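Local coordinates for Lin1840 protein (Listeria innocua serovar 6a, PDB 4ZOC) that probably hydrolyses terminal, non-reducing beta-D-glucosyl residues as a family 3 beta-glucosidase involved in beta-1,2-glucan metabolism, at residues A[242-246]-A[247-251]; A[281-285]-A[286-290]. The protein carries 2 engineered substitutions. One frame throughout, in Å; residues are numbered along the deposited sequence.

Contact 1 (A[242-246]-A[247-251]); sequences DGIPA and TMNKW
Asn249 folds back against Ile244, its amide lying against the branched base of the isoleucine. Asn249 ND2 sits 3.7 Å from Ile244 CB and makes a weak hydrogen bond to Ile244 O at 3.5 Å. The amide turns back to the strand end because chi1 of -172° sets CG opposite the backbone N, while OD1 accepts from the backbone N of Leu252 and so N-caps the next helix. Ile244 CG2 meets the backbone of Asn249, 3.8 Å from its CA. Ala246 contributes mainly through its carbonyl: Asn249 N donates to Ala246 O at 3.1 Å, a fairly straight bond (164°) that reaches the oxygen from well above the carbonyl plane. One residue earlier, Met248 N donates a hydrogen bond to Pro245 O at 3.0 Å, and the two bonds together make a short 3-10 turn. Ala246 O also accepts from the side chain of Asn253. The turn thus links strand 244-245, which pairs antiparallel with 240-241, to helix 250-260 in the barrel domain. Thr247 packs on helix 273-276 and its hydroxyl hydrogen-bonds that of Thr236 at the end of strand 233-236, whereas Ile244 touches Ser652 of the second subunit.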
loop_
_atom_site.group_PDB
_atom_site.type_symbol
_atom_site.label_atom_id
_atom_site.label_comp_id
_atom_site.label_asym_id
_atom_site.label_seq_id
_atom_site.Cartn_x
_atom_site.Cartn_y
_atom_site.Cartn_z
ATOM N N ASP A 242 -2.196 11.752 8.025
ATOM C CA ASP A 242 -3.061 12.485 7.136
ATOM C C ASP A 242 -2.511 13.857 6.682
ATOM O O ASP A 242 -3.162 14.907 6.806
ATOM C CB ASP A 242 -4.450 12.596 7.758
ATOM C CG ASP A 242 -5.533 12.856 6.711
ATOM O OD1 ASP A 242 -5.279 12.919 5.512
ATOM O OD2 ASP A 242 -6.667 13.015 7.168
ATOM N N GLY A 243 -1.318 13.792 6.088
ATOM C CA GLY A 243 -0.664 14.927 5.463
ATOM C C GLY A 243 0.064 15.879 6.413
ATOM O O GLY A 243 0.771 16.728 5.924
ATOM N N ILE A 244 -0.073 15.696 7.733
ATOM C CA ILE A 244 0.679 16.546 8.688
ATOM C C ILE A 244 1.656 15.741 9.467
ATOM O O ILE A 244 1.274 14.806 10.165
ATOM C CB ILE A 244 -0.239 17.347 9.612
ATOM C CG1 ILE A 244 -1.252 18.088 8.770
ATOM C CG2 ILE A 244 0.517 18.288 10.516
ATOM C CD1 ILE A 244 -2.340 18.734 9.643
ATOM N N PRO A 245 2.957 16.137 9.382
ATOM C CA PRO A 245 3.965 15.426 10.182
ATOM C C PRO A 245 3.527 15.244 11.622
ATOM O O PRO A 245 3.103 16.223 12.270
ATOM C CB PRO A 245 5.179 16.340 10.066
ATOM C CG PRO A 245 5.022 16.927 8.741
ATOM C CD PRO A 245 3.556 17.264 8.663
ATOM N N ALA A 246 3.638 14.022 12.161
ATOM C CA ALA A 246 3.110 13.754 13.488
ATOM C C ALA A 246 3.584 14.785 14.536
ATOM O O ALA A 246 2.828 15.190 15.450
ATOM C CB ALA A 246 3.492 12.334 13.926
ATOM N N THR A 247 4.839 15.202 14.430
ATOM C CA THR A 247 5.490 16.051 15.461
ATOM C C THR A 247 4.777 17.387 15.611
ATOM O O THR A 247 4.687 17.909 16.739
ATOM C CB THR A 247 6.997 16.239 15.104
ATOM O OG1 THR A 247 7.567 14.904 15.088
ATOM C CG2 THR A 247 7.749 17.143 16.105
ATOM N N MET A 248 4.251 17.905 14.508
ATOM C CA MET A 248 3.468 19.177 14.589
ATOM C C MET A 248 1.990 18.987 14.310
ATOM O O MET A 248 1.297 19.942 13.910
ATOM C CB MET A 248 4.064 20.239 13.639
ATOM C CG MET A 248 4.073 19.910 12.158
ATOM S SD MET A 248 4.422 21.288 11.062
ATOM C CE MET A 248 2.777 22.034 10.948
ATOM N N ASN A 249 1.484 17.771 14.531
ATOM C CA ASN A 249 0.078 17.512 14.245
ATOM C C ASN A 249 -0.769 17.773 15.486
ATOM O O ASN A 249 -0.756 17.010 16.398
ATOM C CB ASN A 249 -0.077 16.133 13.707
ATOM C CG ASN A 249 -1.465 15.850 13.217
ATOM O OD1 ASN A 249 -2.425 16.298 13.787
ATOM N ND2 ASN A 249 -1.557 15.058 12.135
ATOM N N LYS A 250 -1.451 18.932 15.523
ATOM C CA LYS A 250 -2.133 19.363 16.725
ATOM C C LYS A 250 -3.248 18.473 17.050
ATOM O O LYS A 250 -3.508 18.147 18.217
ATOM C CB LYS A 250 -2.716 20.814 16.613
ATOM C CG LYS A 250 -1.751 21.851 16.267
ATOM C CD LYS A 250 -2.379 23.264 16.355
ATOM C CE LYS A 250 -2.052 24.091 15.125
ATOM N NZ LYS A 250 -0.607 24.518 15.070
ATOM N N TRP A 251 -4.021 18.115 16.028
ATOM C CA TRP A 251 -5.142 17.230 16.228
ATOM C C TRP A 251 -4.640 15.920 16.859
ATOM O O TRP A 251 -5.120 15.454 17.876
ATOM C CB TRP A 251 -5.865 16.930 14.901
ATOM C CG TRP A 251 -6.817 15.766 15.065
ATOM C CD1 TRP A 251 -8.055 15.807 15.554
ATOM C CD2 TRP A 251 -6.583 14.421 14.660
ATOM N NE1 TRP A 251 -8.607 14.557 15.544
ATOM C CE2 TRP A 251 -7.710 13.686 15.001
ATOM C CE3 TRP A 251 -5.502 13.766 14.065
ATOM C CZ2 TRP A 251 -7.821 12.310 14.759
ATOM C CZ3 TRP A 251 -5.593 12.428 13.845
ATOM C CH2 TRP A 251 -6.773 11.705 14.153
#

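Contact 2 (A[281-285]-A[286-290]); sequences GTARN and PKEAA
Asn285 and Glu288 interlock where the loop turns into a helix. Asn285 is the N-cap: its OD1 takes the backbone N of Glu288 at 2.9 Å, with the donor nearly along the C=O axis of the side-chain amide. That reach depends on chi1 of 51°, which sets CG between the backbone N and the carbonyl carbon and swings the amide over the first turn. The Glu288 side chain reaches back toward the loop. It runs out extended from CG, and OE1 accepts from Arg284 N at 2.9 Å, the donor arriving from above the carboxylate plane. This resembles a capping box, except that the returning bond lands one residue before the N-cap. A carboxylate close to the N-terminal end of the helix would probably be favoured by the helix dipole.

The tight part is the inner side. The methyl of Ala283 fits against the helix start, with its CB 3.7 Å from Glu288 CB and 4.3 Å from Ala289 CB. Close by, Ala289 N donates to Asn285 O at 3.0 Å in an almost straight bond (171°), the first i to i+4 bond of the helix. Both alanines also rest on Val277.

The outer side is looser. Arg284 touches Glu288 OE1 only near its root, through CB at 3.5 Å, then extends away so that its guanidinium forms a salt bridge with Glu718 of the second subunit. Lys287 likewise leaves the contact, its amino group forming a salt bridge with Glu317. Pro286, exposed at the first helical position, leans on Ile278 and Glu310. Helix 286-295 therefore begins between the loop that follows helix 273-276 and helix 306-316, which Pro286, Lys287 and Ala289 all touch.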
loop_
_atom_site.group_PDB
_atom_site.type_symbol
_atom_site.label_atom_id
_atom_site.label_comp_id
_atom_site.label_asym_id
_atom_site.label_seq_id
_atom_site.Cartn_x
_atom_site.Cartn_y
_atom_site.Cartn_z
ATOM N N GLY A 281 7.866 20.056 4.381
ATOM C CA GLY A 281 7.181 21.171 3.708
ATOM C C GLY A 281 5.963 21.697 4.399
ATOM O O GLY A 281 5.016 22.206 3.730
ATOM N N THR A 282 5.954 21.541 5.739
ATOM C CA THR A 282 4.858 22.075 6.542
ATOM C C THR A 282 5.368 23.162 7.555
ATOM O O THR A 282 4.618 23.610 8.414
ATOM C CB THR A 282 4.078 20.962 7.253
ATOM O OG1 THR A 282 4.995 20.192 8.087
ATOM C CG2 THR A 282 3.392 20.016 6.228
ATOM N N ALA A 283 6.621 23.564 7.445
ATOM C CA ALA A 283 7.107 24.730 8.161
ATOM C C ALA A 283 8.172 25.316 7.244
ATOM O O ALA A 283 8.964 24.600 6.655
ATOM C CB ALA A 283 7.672 24.389 9.518
ATOM N N ARG A 284 8.240 26.647 7.166
ATOM C CA ARG A 284 9.175 27.273 6.201
ATOM C C ARG A 284 10.608 27.352 6.732
ATOM O O ARG A 284 11.560 27.383 5.993
ATOM C CB ARG A 284 8.628 28.705 5.784
ATOM C CG ARG A 284 9.411 29.425 4.641
ATOM C CD ARG A 284 8.664 30.699 4.166
ATOM N NE ARG A 284 9.125 31.154 2.834
ATOM C CZ ARG A 284 8.425 31.884 1.910
ATOM N NH1 ARG A 284 8.983 32.229 0.746
ATOM N NH2 ARG A 284 7.169 32.310 2.096
ATOM N N ASN A 285 10.751 27.345 8.020
ATOM C CA ASN A 285 12.076 27.618 8.649
ATOM C C ASN A 285 12.049 27.111 10.082
ATOM O O ASN A 285 10.972 26.685 10.580
ATOM C CB ASN A 285 12.387 29.121 8.591
ATOM C CG ASN A 285 11.245 29.980 9.127
ATOM O OD1 ASN A 285 10.602 29.655 10.105
ATOM N ND2 ASN A 285 10.979 31.079 8.453
ATOM N N PRO A 286 13.204 27.154 10.786
ATOM C CA PRO A 286 13.210 26.743 12.212
ATOM C C PRO A 286 12.249 27.458 13.125
ATOM O O PRO A 286 11.815 26.911 14.126
ATOM C CB PRO A 286 14.673 26.932 12.625
ATOM C CG PRO A 286 15.404 26.755 11.355
ATOM C CD PRO A 286 14.543 27.415 10.301
ATOM N N LYS A 287 11.925 28.711 12.818
ATOM C CA LYS A 287 11.021 29.477 13.660
ATOM C C LYS A 287 9.593 28.911 13.583
ATOM O O LYS A 287 8.940 28.713 14.564
ATOM C CB LYS A 287 11.072 30.965 13.208
ATOM C CG LYS A 287 10.190 31.888 14.020
ATOM C CD LYS A 287 10.385 33.327 13.564
ATOM C CE LYS A 287 9.662 34.255 14.521
ATOM N NZ LYS A 287 9.898 35.623 14.035
ATOM N N GLU A 288 9.159 28.571 12.376
ATOM C CA GLU A 288 7.889 27.940 12.261
ATOM C C GLU A 288 7.852 26.509 12.858
ATOM O O GLU A 288 6.868 26.120 13.467
ATOM C CB GLU A 288 7.455 27.919 10.753
ATOM C CG GLU A 288 7.070 29.333 10.246
ATOM C CD GLU A 288 6.308 29.353 8.942
ATOM O OE1 GLU A 288 6.137 28.292 8.258
ATOM O OE2 GLU A 288 5.935 30.478 8.546
ATOM N N ALA A 289 8.908 25.739 12.609
ATOM C CA ALA A 289 9.045 24.391 13.170
ATOM C C ALA A 289 8.873 24.407 14.692
ATOM O O ALA A 289 8.080 23.644 15.271
ATOM C CB ALA A 289 10.389 23.791 12.804
ATOM N N ALA A 290 9.552 25.366 15.338
ATOM C CA ALA A 290 9.409 25.591 16.784
ATOM C C ALA A 290 7.997 25.966 17.167
ATOM O O ALA A 290 7.394 25.429 18.092
ATOM C CB ALA A 290 10.406 26.700 17.213
#

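Overall arrangement
The two contacts follow each other in series, neither nested nor crossed, both in the TIM-barrel domain. After barrel strand 233-236 and the antiparallel pair 240-241/244-245, contact 1 closes a tight turn that leads into helix 250-260. The chain then passes through strand 266-268 and short helix 273-276 before contact 2 starts helix 286-295, which precedes the last barrel strand, 301-302. Each contact leads into the N-terminal end of its helix, with an asparagine at the N-cap. Their centres are about 13 Å apart, and they meet at Thr282, whose OG1 packs 3.2 Å from Met248 SD. Both also touch the second subunit, so this part of the barrel domain takes part in the contact between the two chains.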